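Local coordinates for protein nodulation fucosyltransferase NodZ (Bradyrhizobium sp., PDB 2HHC) that belongs to the NodZ family of nodulation proteins, glycosyltransferases of the GT-B clan whose fold combines two Rossmann-like halves, at residues Glu139-Ile144 against Ala293-Pro298; Glu62-Val67 against Arg146-Arg151; Thr13-Cys18 against Ala265-Asp270; Ala23-Tyr28 against Arg34-Asp39. All blocks are in the same frame, centred on the assembly; numbering follows the deposited sequence. Where two conformers were deposited one is given.

Contact 1: residues Glu139-Ile144 against Ala293-Pro298; sequences EAERLI and ARLLVP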
loop_
_atom_site.group_PDB
_atom_site.type_symbol
_atom_site.label_atom_id
_atom_site.label_comp_id
_atom_site.label_asym_id
_atom_site.label_seq_id
_atom_site.Cartn_x
_atom_site.Cartn_y
_atom_site.Cartn_z
ATOM N N GLU A 139 -6.827 7.783 -10.289
ATOM C CA GLU A 139 -8.137 7.132 -10.373
ATOM C C GLU A 139 -8.050 5.652 -10.277
ATOM O O GLU A 139 -8.896 4.994 -9.619
ATOM C CB GLU A 139 -8.884 7.554 -11.657
ATOM C CG GLU A 139 -9.421 8.919 -11.621
ATOM C CD GLU A 139 -8.393 10.043 -11.701
ATOM O OE1 GLU A 139 -7.372 9.849 -12.416
ATOM O OE2 GLU A 139 -8.609 11.093 -11.084
ATOM N N ALA A 140 -7.063 5.024 -10.907
ATOM C CA ALA A 140 -6.880 3.587 -10.801
ATOM C C ALA A 140 -6.636 3.167 -9.335
ATOM O O ALA A 140 -7.150 2.175 -8.845
ATOM C CB ALA A 140 -5.788 3.089 -11.704
ATOM N N GLU A 141 -5.833 3.965 -8.636
ATOM C CA GLU A 141 -5.526 3.690 -7.237
ATOM C C GLU A 141 -6.814 3.753 -6.418
ATOM O O GLU A 141 -7.085 2.902 -5.552
ATOM C CB GLU A 141 -4.516 4.708 -6.683
ATOM C CG GLU A 141 -3.124 4.599 -7.259
ATOM C CD GLU A 141 -2.306 5.747 -6.724
ATOM O OE1 GLU A 141 -1.936 5.665 -5.497
ATOM O OE2 GLU A 141 -2.106 6.784 -7.394
ATOM N N ARG A 142 -7.616 4.787 -6.621
ATOM C CA ARG A 142 -8.852 4.955 -5.840
ATOM C C ARG A 142 -9.806 3.819 -6.157
ATOM O O ARG A 142 -10.570 3.325 -5.269
ATOM C CB ARG A 142 -9.506 6.315 -6.178
ATOM C CG ARG A 142 -8.687 7.463 -5.715
ATOM C CD ARG A 142 -9.337 8.800 -6.208
ATOM N NE ARG A 142 -8.562 9.967 -5.831
ATOM C CZ ARG A 142 -8.578 10.474 -4.640
ATOM N NH1 ARG A 142 -9.387 9.963 -3.722
ATOM N NH2 ARG A 142 -7.837 11.533 -4.384
ATOM N N LEU A 143 -9.861 3.416 -7.407
ATOM C CA LEU A 143 -10.731 2.301 -7.801
ATOM C C LEU A 143 -10.388 1.027 -7.057
ATOM O O LEU A 143 -11.240 0.308 -6.588
ATOM C CB LEU A 143 -10.763 2.186 -9.310
ATOM C CG LEU A 143 -11.945 1.341 -9.699
ATOM C CD1 LEU A 143 -12.490 1.871 -10.978
ATOM C CD2 LEU A 143 -11.404 -0.083 -9.764
ATOM N N ILE A 144 -9.120 0.737 -6.877
ATOM C CA ILE A 144 -8.734 -0.467 -6.137
ATOM C C ILE A 144 -9.210 -0.352 -4.703
ATOM O O ILE A 144 -9.807 -1.292 -4.173
ATOM C CB ILE A 144 -7.199 -0.659 -6.163
ATOM C CG1 ILE A 144 -6.757 -1.094 -7.574
ATOM C CG2 ILE A 144 -6.716 -1.611 -5.144
ATOM C CD1 ILE A 144 -7.326 -2.344 -8.112
ATOM N N ALA A 293 -4.004 7.472 2.652
ATOM C CA ALA A 293 -4.285 8.744 3.374
ATOM C C ALA A 293 -4.039 9.986 2.496
ATOM O O ALA A 293 -4.862 10.924 2.445
ATOM C CB ALA A 293 -3.488 8.809 4.615
ATOM N N ARG A 294 -2.946 10.040 1.746
ATOM C CA ARG A 294 -2.675 11.116 0.823
ATOM C C ARG A 294 -3.826 11.327 -0.172
ATOM O O ARG A 294 -4.166 12.456 -0.516
ATOM C CB ARG A 294 -1.349 10.880 0.083
ATOM C CG ARG A 294 -1.040 11.832 -1.053
ATOM C CD ARG A 294 -0.914 13.282 -0.606
ATOM N NE ARG A 294 -0.693 14.232 -1.708
ATOM C CZ ARG A 294 -1.653 14.714 -2.508
ATOM N NH1 ARG A 294 -2.912 14.340 -2.352
ATOM N NH2 ARG A 294 -1.351 15.583 -3.462
ATOM N N LEU A 295 -4.392 10.236 -0.677
ATOM C CA LEU A 295 -5.546 10.327 -1.603
ATOM C C LEU A 295 -6.801 10.913 -0.975
ATOM O O LEU A 295 -7.609 11.582 -1.694
ATOM C CB LEU A 295 -5.856 8.926 -2.147
ATOM C CG LEU A 295 -4.776 8.380 -3.096
ATOM C CD1 LEU A 295 -5.098 6.876 -3.366
ATOM C CD2 LEU A 295 -4.496 9.193 -4.316
ATOM N N LEU A 296 -7.019 10.663 0.300
ATOM C CA LEU A 296 -8.310 11.013 0.952
ATOM C C LEU A 296 -8.330 12.171 1.949
ATOM O O LEU A 296 -9.368 12.822 2.089
ATOM C CB LEU A 296 -8.937 9.788 1.611
ATOM C CG LEU A 296 -9.415 8.633 0.716
ATOM C CD1 LEU A 296 -10.004 7.505 1.592
ATOM C CD2 LEU A 296 -10.427 9.142 -0.223
ATOM N N VAL A 297 -7.248 12.403 2.655
ATOM C CA VAL A 297 -7.252 13.326 3.789
ATOM C C VAL A 297 -7.158 14.761 3.343
ATOM O O VAL A 297 -6.477 15.072 2.359
ATOM C CB VAL A 297 -6.054 12.988 4.700
ATOM C CG1 VAL A 297 -5.761 14.025 5.768
ATOM C CG2 VAL A 297 -6.239 11.590 5.318
ATOM N N PRO A 298 -7.895 15.653 4.023
ATOM C CA PRO A 298 -7.882 17.067 3.609
ATOM C C PRO A 298 -6.518 17.779 3.540
ATOM O O PRO A 298 -6.280 18.605 2.634
ATOM C CB PRO A 298 -8.760 17.725 4.676
ATOM C CG PRO A 298 -9.702 16.677 5.091
ATOM C CD PRO A 298 -8.898 15.393 5.064
#

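Contact 2: residues Glu62-Val67 against Arg146-Arg151; sequences EDIAGV and RNIKLR. With PO4 (phosphate ion), chain D.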
loop_
_atom_site.group_PDB
_atom_site.type_symbol
_atom_site.label_atom_id
_atom_site.label_comp_id
_atom_site.label_asym_id
_atom_site.label_seq_id
_atom_site.Cartn_x
_atom_site.Cartn_y
_atom_site.Cartn_z
ATOM N N GLU A 62 -14.130 -11.230 -7.648
ATOM C CA GLU A 62 -14.078 -11.853 -8.992
ATOM C C GLU A 62 -14.123 -10.825 -10.132
ATOM O O GLU A 62 -13.977 -11.206 -11.308
ATOM C CB GLU A 62 -15.123 -12.960 -9.149
ATOM C CG GLU A 62 -14.962 -14.054 -8.052
ATOM C CD GLU A 62 -15.737 -13.736 -6.729
ATOM O OE1 GLU A 62 -16.739 -12.971 -6.752
ATOM O OE2 GLU A 62 -15.363 -14.260 -5.649
ATOM N N ASP A 63 -14.359 -9.572 -9.801
ATOM C CA ASP A 63 -14.413 -8.479 -10.764
ATOM C C ASP A 63 -14.064 -7.177 -10.110
ATOM O O ASP A 63 -14.563 -6.914 -9.029
ATOM C CB ASP A 63 -15.823 -8.387 -11.362
ATOM C CG ASP A 63 -15.954 -7.262 -12.364
ATOM O OD1 ASP A 63 -16.137 -6.098 -11.928
ATOM O OD2 ASP A 63 -15.871 -7.558 -13.589
ATOM N N ILE A 64 -13.209 -6.366 -10.743
ATOM C CA ILE A 64 -12.954 -4.995 -10.291
ATOM C C ILE A 64 -13.237 -4.096 -11.449
ATOM O O ILE A 64 -12.544 -4.105 -12.472
ATOM C CB ILE A 64 -11.495 -4.791 -9.747
ATOM C CG1 ILE A 64 -11.260 -5.650 -8.493
ATOM C CG2 ILE A 64 -11.207 -3.283 -9.516
ATOM C CD1 ILE A 64 -9.839 -5.688 -8.025
ATOM N N ALA A 65 -14.362 -3.383 -11.326
ATOM C CA ALA A 65 -14.740 -2.419 -12.337
ATOM C C ALA A 65 -14.679 -2.929 -13.778
ATOM O O ALA A 65 -14.107 -2.313 -14.702
ATOM C CB ALA A 65 -13.980 -1.119 -12.166
ATOM N N GLY A 66 -15.227 -4.130 -13.973
ATOM C CA GLY A 66 -15.322 -4.738 -15.309
ATOM C C GLY A 66 -14.219 -5.687 -15.728
ATOM O O GLY A 66 -14.307 -6.385 -16.767
ATOM N N VAL A 67 -13.174 -5.746 -14.912
ATOM C CA VAL A 67 -12.024 -6.590 -15.184
ATOM C C VAL A 67 -12.207 -7.853 -14.346
ATOM O O VAL A 67 -12.307 -7.777 -13.107
ATOM C CB VAL A 67 -10.688 -5.899 -14.819
ATOM C CG1 VAL A 67 -9.511 -6.890 -14.881
ATOM C CG2 VAL A 67 -10.369 -4.624 -15.688
ATOM N N ARG A 146 -11.644 1.236 -3.417
ATOM C CA ARG A 146 -13.100 1.186 -3.337
ATOM C C ARG A 146 -13.678 -0.181 -3.665
ATOM O O ARG A 146 -14.829 -0.394 -3.316
ATOM C CB ARG A 146 -13.736 2.260 -4.248
ATOM C CG ARG A 146 -13.523 3.679 -3.794
ATOM C CD ARG A 146 -14.182 4.703 -4.749
ATOM N NE ARG A 146 -15.579 4.477 -4.781
ATOM C CZ ARG A 146 -16.411 4.951 -3.885
ATOM N NH1 ARG A 146 -15.941 5.767 -2.935
ATOM N NH2 ARG A 146 -17.682 4.667 -3.968
ATOM N N ASN A 147 -12.930 -1.065 -4.343
ATOM C CA ASN A 147 -13.479 -2.259 -4.926
ATOM C C ASN A 147 -12.884 -3.556 -4.485
ATOM O O ASN A 147 -13.105 -4.580 -5.096
ATOM C CB ASN A 147 -13.489 -2.089 -6.460
ATOM C CG ASN A 147 -14.497 -1.049 -6.910
ATOM O OD1 ASN A 147 -15.721 -1.337 -6.956
ATOM N ND2 ASN A 147 -14.060 0.172 -7.163
ATOM N N ILE A 148 -12.133 -3.487 -3.404
ATOM C CA ILE A 148 -11.756 -4.647 -2.601
ATOM C C ILE A 148 -12.162 -4.299 -1.160
ATOM O O ILE A 148 -12.309 -3.108 -0.778
ATOM C CB ILE A 148 -10.259 -4.989 -2.706
ATOM C CG1 ILE A 148 -9.374 -3.921 -2.060
ATOM C CG2 ILE A 148 -9.867 -5.179 -4.186
ATOM C CD1 ILE A 148 -7.895 -4.171 -2.031
ATOM N N LYS A 149 -12.417 -5.331 -0.367
ATOM C CA LYS A 149 -12.999 -5.123 0.950
ATOM C C LYS A 149 -12.173 -5.921 1.963
ATOM O O LYS A 149 -11.922 -7.119 1.788
ATOM C CB LYS A 149 -14.478 -5.576 0.976
ATOM C CG LYS A 149 -15.204 -5.281 2.225
ATOM C CD LYS A 149 -16.707 -5.412 2.046
ATOM N N LEU A 150 -11.728 -5.234 3.001
ATOM C CA LEU A 150 -11.041 -5.895 4.112
ATOM C C LEU A 150 -11.935 -6.990 4.709
ATOM O O LEU A 150 -13.158 -6.895 4.810
ATOM C CB LEU A 150 -10.705 -4.860 5.204
ATOM C CG LEU A 150 -9.500 -3.971 4.867
ATOM C CD1 LEU A 150 -9.599 -2.809 5.858
ATOM C CD2 LEU A 150 -8.187 -4.673 4.929
ATOM N N ARG A 151 -11.264 -8.034 5.195
ATOM C CA ARG A 151 -11.941 -9.083 5.953
ATOM C C ARG A 151 -12.689 -8.450 7.139
ATOM O O ARG A 151 -12.248 -7.487 7.755
ATOM C CB ARG A 151 -10.964 -10.171 6.416
ATOM C CG ARG A 151 -10.553 -11.117 5.343
ATOM C CD ARG A 151 -11.619 -12.112 5.003
ATOM N NE ARG A 151 -11.136 -12.956 3.926
ATOM C CZ ARG A 151 -11.849 -13.816 3.208
ATOM N NH1 ARG A 151 -13.158 -14.049 3.454
ATOM N NH2 ARG A 151 -11.218 -14.496 2.277
HETATM P P PO4 D . -15.571 -12.220 6.012
HETATM O O1 PO4 D . -15.094 -12.736 7.328
HETATM O O2 PO4 D . -17.067 -12.009 6.183
HETATM O O3 PO4 D . -14.887 -10.888 5.622
HETATM O O4 PO4 D . -15.266 -13.253 4.969
HETATM O O HOH W 1 -15.074 -5.486 -6.801
HETATM O O HOH W 2 -16.027 -3.595 -8.813
#

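Contact 3: residues Thr13-Cys18 against Ala265-Asp270; sequences TGFGDC and ASALID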
loop_
_atom_site.group_PDB
_atom_site.type_symbol
_atom_site.label_atom_id
_atom_site.label_comp_id
_atom_site.label_asym_id
_atom_site.label_seq_id
_atom_site.Cartn_x
_atom_site.Cartn_y
_atom_site.Cartn_z
ATOM N N THR A 13 5.561 -7.066 -0.512
ATOM C CA THR A 13 6.105 -6.095 0.400
ATOM C C THR A 13 4.988 -5.462 1.230
ATOM O O THR A 13 3.946 -6.089 1.471
ATOM C CB THR A 13 6.857 -5.049 -0.411
ATOM O OG1 THR A 13 5.990 -4.506 -1.419
ATOM C CG2 THR A 13 8.086 -5.618 -1.078
ATOM N N GLY A 14 5.135 -4.232 1.677
ATOM C CA GLY A 14 4.064 -3.658 2.464
ATOM C C GLY A 14 2.833 -3.419 1.657
ATOM O O GLY A 14 2.866 -3.332 0.416
ATOM N N PHE A 15 1.678 -3.337 2.306
ATOM C CA PHE A 15 0.432 -3.272 1.584
ATOM C C PHE A 15 0.290 -2.000 0.711
ATOM O O PHE A 15 -0.387 -2.058 -0.312
ATOM C CB PHE A 15 -0.754 -3.371 2.518
ATOM C CG PHE A 15 -0.956 -4.750 3.113
ATOM C CD1 PHE A 15 -1.247 -5.861 2.352
ATOM C CD2 PHE A 15 -0.805 -4.911 4.457
ATOM C CE1 PHE A 15 -1.396 -7.091 2.961
ATOM C CE2 PHE A 15 -0.969 -6.145 5.044
ATOM C CZ PHE A 15 -1.280 -7.201 4.304
ATOM N N GLY A 16 0.895 -0.894 1.113
ATOM C CA GLY A 16 0.795 0.309 0.253
ATOM C C GLY A 16 1.356 0.061 -1.121
ATOM O O GLY A 16 0.745 0.400 -2.130
ATOM N N ASP A 17 2.526 -0.526 -1.149
ATOM C CA ASP A 17 3.194 -0.886 -2.418
ATOM C C ASP A 17 2.378 -1.922 -3.151
ATOM O O ASP A 17 2.121 -1.834 -4.342
ATOM C CB ASP A 17 4.616 -1.325 -2.048
ATOM C CG ASP A 17 5.503 -1.690 -3.225
ATOM O OD1 ASP A 17 5.067 -1.757 -4.409
ATOM O OD2 ASP A 17 6.669 -2.008 -2.904
ATOM N N CYS A 18 1.982 -2.969 -2.454
ATOM C CA CYS A 18 1.183 -4.017 -3.101
ATOM C C CYS A 18 -0.057 -3.443 -3.778
ATOM O O CYS A 18 -0.378 -3.800 -4.905
ATOM C CB CYS A 18 0.757 -5.085 -2.095
ATOM S SG CYS A 18 2.074 -6.102 -1.387
ATOM N N ALA A 265 -2.583 -7.484 9.701
ATOM C CA ALA A 265 -3.808 -6.839 10.109
ATOM C C ALA A 265 -3.554 -5.519 10.780
ATOM O O ALA A 265 -4.197 -4.499 10.531
ATOM C CB ALA A 265 -4.590 -7.797 11.050
ATOM N N SER A 266 -2.534 -5.452 11.638
ATOM C CA SER A 266 -2.143 -4.227 12.293
ATOM C C SER A 266 -1.738 -3.107 11.313
ATOM O O SER A 266 -2.091 -1.943 11.449
ATOM C CB SER A 266 -0.976 -4.578 13.238
ATOM O OG SER A 266 -0.570 -3.425 13.929
ATOM N N ALA A 267 -0.992 -3.504 10.292
ATOM C CA ALA A 267 -0.611 -2.568 9.248
ATOM C C ALA A 267 -1.837 -1.988 8.553
ATOM O O ALA A 267 -1.951 -0.792 8.344
ATOM C CB ALA A 267 0.312 -3.221 8.275
ATOM N N LEU A 268 -2.767 -2.866 8.181
ATOM C CA LEU A 268 -3.957 -2.424 7.464
ATOM C C LEU A 268 -4.842 -1.534 8.327
ATOM O O LEU A 268 -5.391 -0.534 7.837
ATOM C CB LEU A 268 -4.740 -3.634 6.926
ATOM C CG LEU A 268 -4.056 -4.374 5.774
ATOM C CD1 LEU A 268 -4.622 -5.755 5.550
ATOM C CD2 LEU A 268 -4.078 -3.542 4.461
ATOM N N ILE A 269 -5.012 -1.908 9.589
ATOM C CA ILE A 269 -5.775 -1.082 10.495
ATOM C C ILE A 269 -5.216 0.355 10.540
ATOM O O ILE A 269 -5.967 1.363 10.433
ATOM C CB ILE A 269 -5.862 -1.717 11.901
ATOM C CG1 ILE A 269 -6.680 -3.006 11.849
ATOM C CG2 ILE A 269 -6.468 -0.726 12.916
ATOM C CD1 ILE A 269 -6.443 -3.933 13.047
ATOM N N ASP A 270 -3.902 0.460 10.713
ATOM C CA ASP A 270 -3.266 1.788 10.742
ATOM C C ASP A 270 -3.429 2.527 9.405
ATOM O O ASP A 270 -3.763 3.715 9.351
ATOM C CB ASP A 270 -1.772 1.643 10.997
ATOM C CG ASP A 270 -1.407 1.458 12.483
ATOM O OD1 ASP A 270 -2.307 1.574 13.339
ATOM O OD2 ASP A 270 -0.185 1.180 12.745
#

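Contact 4: residues Ala23-Tyr28 against Arg34-Asp39; sequences ASAWSY and RTLVID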
loop_
_atom_site.group_PDB
_atom_site.type_symbol
_atom_site.label_atom_id
_atom_site.label_comp_id
_atom_site.label_asym_id
_atom_site.label_seq_id
_atom_site.Cartn_x
_atom_site.Cartn_y
_atom_site.Cartn_z
ATOM N N ALA A 23 -3.028 -1.531 -8.624
ATOM C CA ALA A 23 -3.749 -0.545 -9.444
ATOM C C ALA A 23 -3.103 -0.438 -10.856
ATOM O O ALA A 23 -3.782 -0.343 -11.865
ATOM C CB ALA A 23 -3.780 0.776 -8.748
ATOM N N SER A 24 -1.784 -0.478 -10.900
ATOM C CA SER A 24 -1.089 -0.428 -12.195
ATOM C C SER A 24 -1.384 -1.644 -13.080
ATOM O O SER A 24 -1.639 -1.473 -14.290
ATOM C CB SER A 24 0.393 -0.227 -11.980
ATOM O OG SER A 24 0.630 1.019 -11.337
ATOM N N ALA A 25 -1.296 -2.807 -12.476
ATOM C CA ALA A 25 -1.623 -4.059 -13.198
ATOM C C ALA A 25 -3.094 -4.021 -13.667
ATOM O O ALA A 25 -3.382 -4.360 -14.836
ATOM C CB ALA A 25 -1.395 -5.231 -12.308
ATOM N N TRP A 26 -3.991 -3.590 -12.796
ATOM C CA TRP A 26 -5.425 -3.508 -13.097
ATOM C C TRP A 26 -5.636 -2.611 -14.331
ATOM O O TRP A 26 -6.416 -2.897 -15.230
ATOM C CB TRP A 26 -6.217 -2.989 -11.846
ATOM C CG TRP A 26 -7.668 -2.773 -12.227
ATOM C CD1 TRP A 26 -8.671 -3.687 -12.219
ATOM C CD2 TRP A 26 -8.214 -1.576 -12.783
ATOM N NE1 TRP A 26 -9.813 -3.117 -12.686
ATOM C CE2 TRP A 26 -9.553 -1.837 -13.105
ATOM C CE3 TRP A 26 -7.673 -0.298 -13.046
ATOM C CZ2 TRP A 26 -10.384 -0.861 -13.656
ATOM C CZ3 TRP A 26 -8.473 0.654 -13.611
ATOM C CH2 TRP A 26 -9.801 0.378 -13.918
ATOM N N SER A 27 -4.958 -1.472 -14.356
ATOM C CA SER A 27 -5.167 -0.503 -15.395
ATOM C C SER A 27 -4.762 -1.100 -16.748
ATOM O O SER A 27 -5.449 -0.914 -17.733
ATOM C CB SER A 27 -4.352 0.748 -15.080
ATOM O OG SER A 27 -4.461 1.670 -16.137
ATOM N N TYR A 28 -3.662 -1.837 -16.792
ATOM C CA TYR A 28 -3.240 -2.457 -18.050
ATOM C C TYR A 28 -4.195 -3.585 -18.460
ATOM O O TYR A 28 -4.539 -3.698 -19.646
ATOM C CB TYR A 28 -1.811 -2.968 -17.996
ATOM C CG TYR A 28 -1.245 -3.275 -19.346
ATOM C CD1 TYR A 28 -0.944 -2.260 -20.225
ATOM C CD2 TYR A 28 -1.016 -4.595 -19.759
ATOM C CE1 TYR A 28 -0.451 -2.512 -21.477
ATOM C CE2 TYR A 28 -0.508 -4.868 -21.036
ATOM C CZ TYR A 28 -0.219 -3.812 -21.880
ATOM O OH TYR A 28 0.299 -4.003 -23.159
ATOM N N ARG A 34 -7.664 -8.061 -20.550
ATOM C CA ARG A 34 -7.054 -9.218 -19.888
ATOM C C ARG A 34 -7.686 -9.464 -18.532
ATOM O O ARG A 34 -8.183 -8.541 -17.866
ATOM C CB ARG A 34 -5.545 -9.000 -19.731
ATOM C CG ARG A 34 -4.775 -8.880 -21.039
ATOM C CD ARG A 34 -3.355 -8.394 -20.773
ATOM N NE ARG A 34 -2.626 -8.181 -22.022
ATOM C CZ ARG A 34 -1.826 -9.071 -22.609
ATOM N NH1 ARG A 34 -1.655 -10.292 -22.111
ATOM N NH2 ARG A 34 -1.197 -8.744 -23.723
ATOM N N THR A 35 -7.524 -10.698 -18.059
ATOM C CA THR A 35 -7.927 -11.075 -16.726
ATOM C C THR A 35 -6.800 -10.706 -15.775
ATOM O O THR A 35 -5.641 -10.971 -16.037
ATOM C CB THR A 35 -8.240 -12.571 -16.684
ATOM O OG1 THR A 35 -9.414 -12.789 -17.445
ATOM C CG2 THR A 35 -8.450 -13.130 -15.247
ATOM N N LEU A 36 -7.146 -10.131 -14.613
ATOM C CA LEU A 36 -6.190 -9.781 -13.562
ATOM C C LEU A 36 -6.069 -10.851 -12.506
ATOM O O LEU A 36 -7.058 -11.350 -11.985
ATOM C CB LEU A 36 -6.610 -8.492 -12.877
ATOM C CG LEU A 36 -5.746 -7.968 -11.758
ATOM C CD1 LEU A 36 -4.368 -7.488 -12.287
ATOM C CD2 LEU A 36 -6.452 -6.801 -11.106
ATOM N N VAL A 37 -4.843 -11.282 -12.278
ATOM C CA VAL A 37 -4.542 -12.279 -11.277
ATOM C C VAL A 37 -3.768 -11.572 -10.148
ATOM O O VAL A 37 -2.740 -10.900 -10.370
ATOM C CB VAL A 37 -3.617 -13.358 -11.867
ATOM C CG1 VAL A 37 -3.287 -14.394 -10.826
ATOM C CG2 VAL A 37 -4.218 -14.003 -13.105
ATOM N N ILE A 38 -4.273 -11.657 -8.920
ATOM C CA ILE A 38 -3.634 -11.069 -7.742
ATOM C C ILE A 38 -2.839 -12.199 -7.089
ATOM O O ILE A 38 -3.427 -13.153 -6.580
ATOM C CB ILE A 38 -4.645 -10.468 -6.773
ATOM C CG1 ILE A 38 -5.623 -9.530 -7.491
ATOM C CG2 ILE A 38 -3.875 -9.765 -5.637
ATOM C CD1 ILE A 38 -6.650 -8.840 -6.588
ATOM N N ASP A 39 -1.528 -12.112 -7.192
ATOM C CA ASP A 39 -0.624 -13.203 -6.747
ATOM C C ASP A 39 0.275 -12.708 -5.629
ATOM O O ASP A 39 1.356 -12.115 -5.848
ATOM C CB ASP A 39 0.194 -13.733 -7.899
ATOM C CG ASP A 39 1.100 -14.853 -7.483
ATOM O OD1 ASP A 39 1.071 -15.313 -6.320
ATOM O OD2 ASP A 39 1.899 -15.270 -8.379
#

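Contact 1: residues Glu139-Ile144 against Ala293-Pro298
The carbonyl oxygen of Leu295 is gripped by the guanidinium of Arg142. Arg142 NH2 makes the main bond to Leu295 O at 2.7 Å, with an N-H...O angle of 144°. NH1 of the same arginine adds a weak bond to Leu295 O at 3.1 Å. The oxygen lies 20° out of the guanidinium plane, so the fork meets it at a tilt. Asn316 ND2 gives Leu295 O a further weak bond. Leu295 O sits in the last turn of helix 291-296, and the positive charge probably suits the negative end of that helix. The arginine reaches it with a chain extended from CG to NE. Leu295 CB lies over one guanidinium face, toward its rim, 4.0 Å from NH2 of Arg142. Leu296 CD2 comes to the edge, 3.7 Å from Arg142 NH1. Leu295 CD1 packs on Glu141 CB at 4.0 Å, where the two side chains cross at about a right angle. The carboxylate of Glu141 has its own partner in a salt bridge with Arg291, and Arg142 NE has one with Glu138. Helix 138-147 lies against helix 15-32 through Ala140 and Ile144, while helix 291-296 rests on strand 279-283 of the second sheet.

Contact 2: residues Glu62-Val67 against Arg146-Arg151
Ile64 meets Asn147 and Ile148 with two branches. Ile64 CG2 touches Asn147 CB at 4.0 Å. Ile64 CD1 packs on Ile148 CG2 at 3.9 Å. With chi1 at -64° the CG2 methyl stands anti to the backbone N, and CG1 carries CD1 beside that N. No direct hydrogen bond joins the segments, but two waters do. One donates to Asp63 O (2.7 Å) and Asn147 O (2.8 Å). The other accepts from Ala65 N (3.0 Å) and donates to Asn147 OD1. ND2 of Asn147 is tied back to Leu143 O, which fixes the turn of the amide. Ile64 to Val67 form a type I' turn, the tip of a hairpin between strands 63-64 and 67-70 at one edge of the first sheet. Asp63 braces this turn as an Asx motif: Asp63 OD1 accepts from Gly66 N on the syn side at 3.0 Å, 22° out of the carboxylate plane. Farther out, 146-151 leaves its helix and runs to Arg151, the N-cap of helix 152-166. There Arg151 NH1 holds phosphate O4 at 2.7 Å, at the edge of the guanidinium. Ser152 N also binds this ion, probably from the crystallisation liquor. Arg151 NH2 bonds to Pro55 O.

Contact 3: residues Thr13-Cys18 against Ala265-Asp270
Phe15 lays one face of its ring on the isobutyl end of Leu268. The side chain can be followed outward from its CB, which lies 3.9 Å from Leu268 CD2. Phe15 CG stands anti to the carbonyl carbon, beside the backbone N (chi1 -71°), which turns the ring toward helix 258-274. This first ring atom, Phe15 CG, meets the same methyl, Leu268 CD2, at 3.6 Å. The next, Phe15 CD2, is 3.5 Å from Leu268 CD2 and equally near to Leu268 CG. Farther along, Phe15 CE2 lies over the branch point, 3.6 Å from Leu268 CG. At the tip, Phe15 CZ meets the second methyl, Leu268 CD1, at 3.8 Å. Leu268 CD2 makes a CH-pi contact, 29° off the ring normal, and CD1 lies over the same face, also offset toward the rim. Ala267 CB comes to the ring edge, near its plane, 4.3 Å from Phe15 CD2.

Phe15 starts helix 15-32, the first helix of the first Rossmann-like half, after strand 6-10. Leu268 lies on helix 258-274, which touches strand 217-223 of the second sheet, so the pair bridges the two halves. Two more aromatics surround the ring: Tyr45 stacks with it and Phe57 meets it edge-to-face. Gly14 is the N-cap of the helix. Just before it, Thr13 OG1 makes a weak bond to Asp17 OD2 in the first turn, and Asp17 OD1 forms a salt bridge with Arg11.

Contact 4: residues Ala23-Tyr28 against Arg34-Asp39
The Tyr28 ring and the Arg34 guanidinium lie side by side and point the same way, their planes 21° apart. They meet obliquely, with Tyr28 CE2 4.1 Å from Arg34 NE. Phe115 also meets the tyrosine ring. The indole of Trp26 is met at its edge, in plane, by Leu36 CD2, which lies 4.0 Å from Trp26 CD1. The same methyl is 3.9 Å from Trp26 CB, so it sits in the angle between the ring and its stem. Leu36 CD1 takes the other direction and packs on Ala25 CB at 3.7 Å. The leucine has CG anti to its backbone N (chi1 180°), which sends the fork out to the helix. Leu36 stands on strand 35-39 and Ala25 on helix 15-32. With strand 6-10 these form a beta-alpha-beta unit, and Ala25 also touches Val7 and Ser9 on that first strand. The helix-to-strand contact is buried and apolar at its centre, with no hydrogen bond between the segments. The polar ends find partners around it. Trp26 NE1 donates to Ile64 O, and Tyr28 OH is bonded to Ser121 N. Arg34 NH2 forms a salt bridge with Asp120 and bonds to Ala123 O, so its buried charge is probably well compensated.

How the contacts relate
The contact centres lie between 11 and 19 Å apart. Contacts 2 and 4 are the closest pair; both belong to the first sheet and its covering helices. Contacts 1 and 3 join the first half of the fold to the second without touching. Helix 138-147 serves contacts 1 and 2, and helix 15-32 serves contacts 3 and 4. Ile144 packs on Ala23, linking contacts 1 and 4, and Leu150 packs on Leu268, linking contacts 2 and 3. Along the chain, contacts 4 and 2 fall within the span of contact 3, while contact 1 interleaves with contacts 2 and 3. Segments from the last third of the chain thus return to the first half, tying the GT-B halves together at two places.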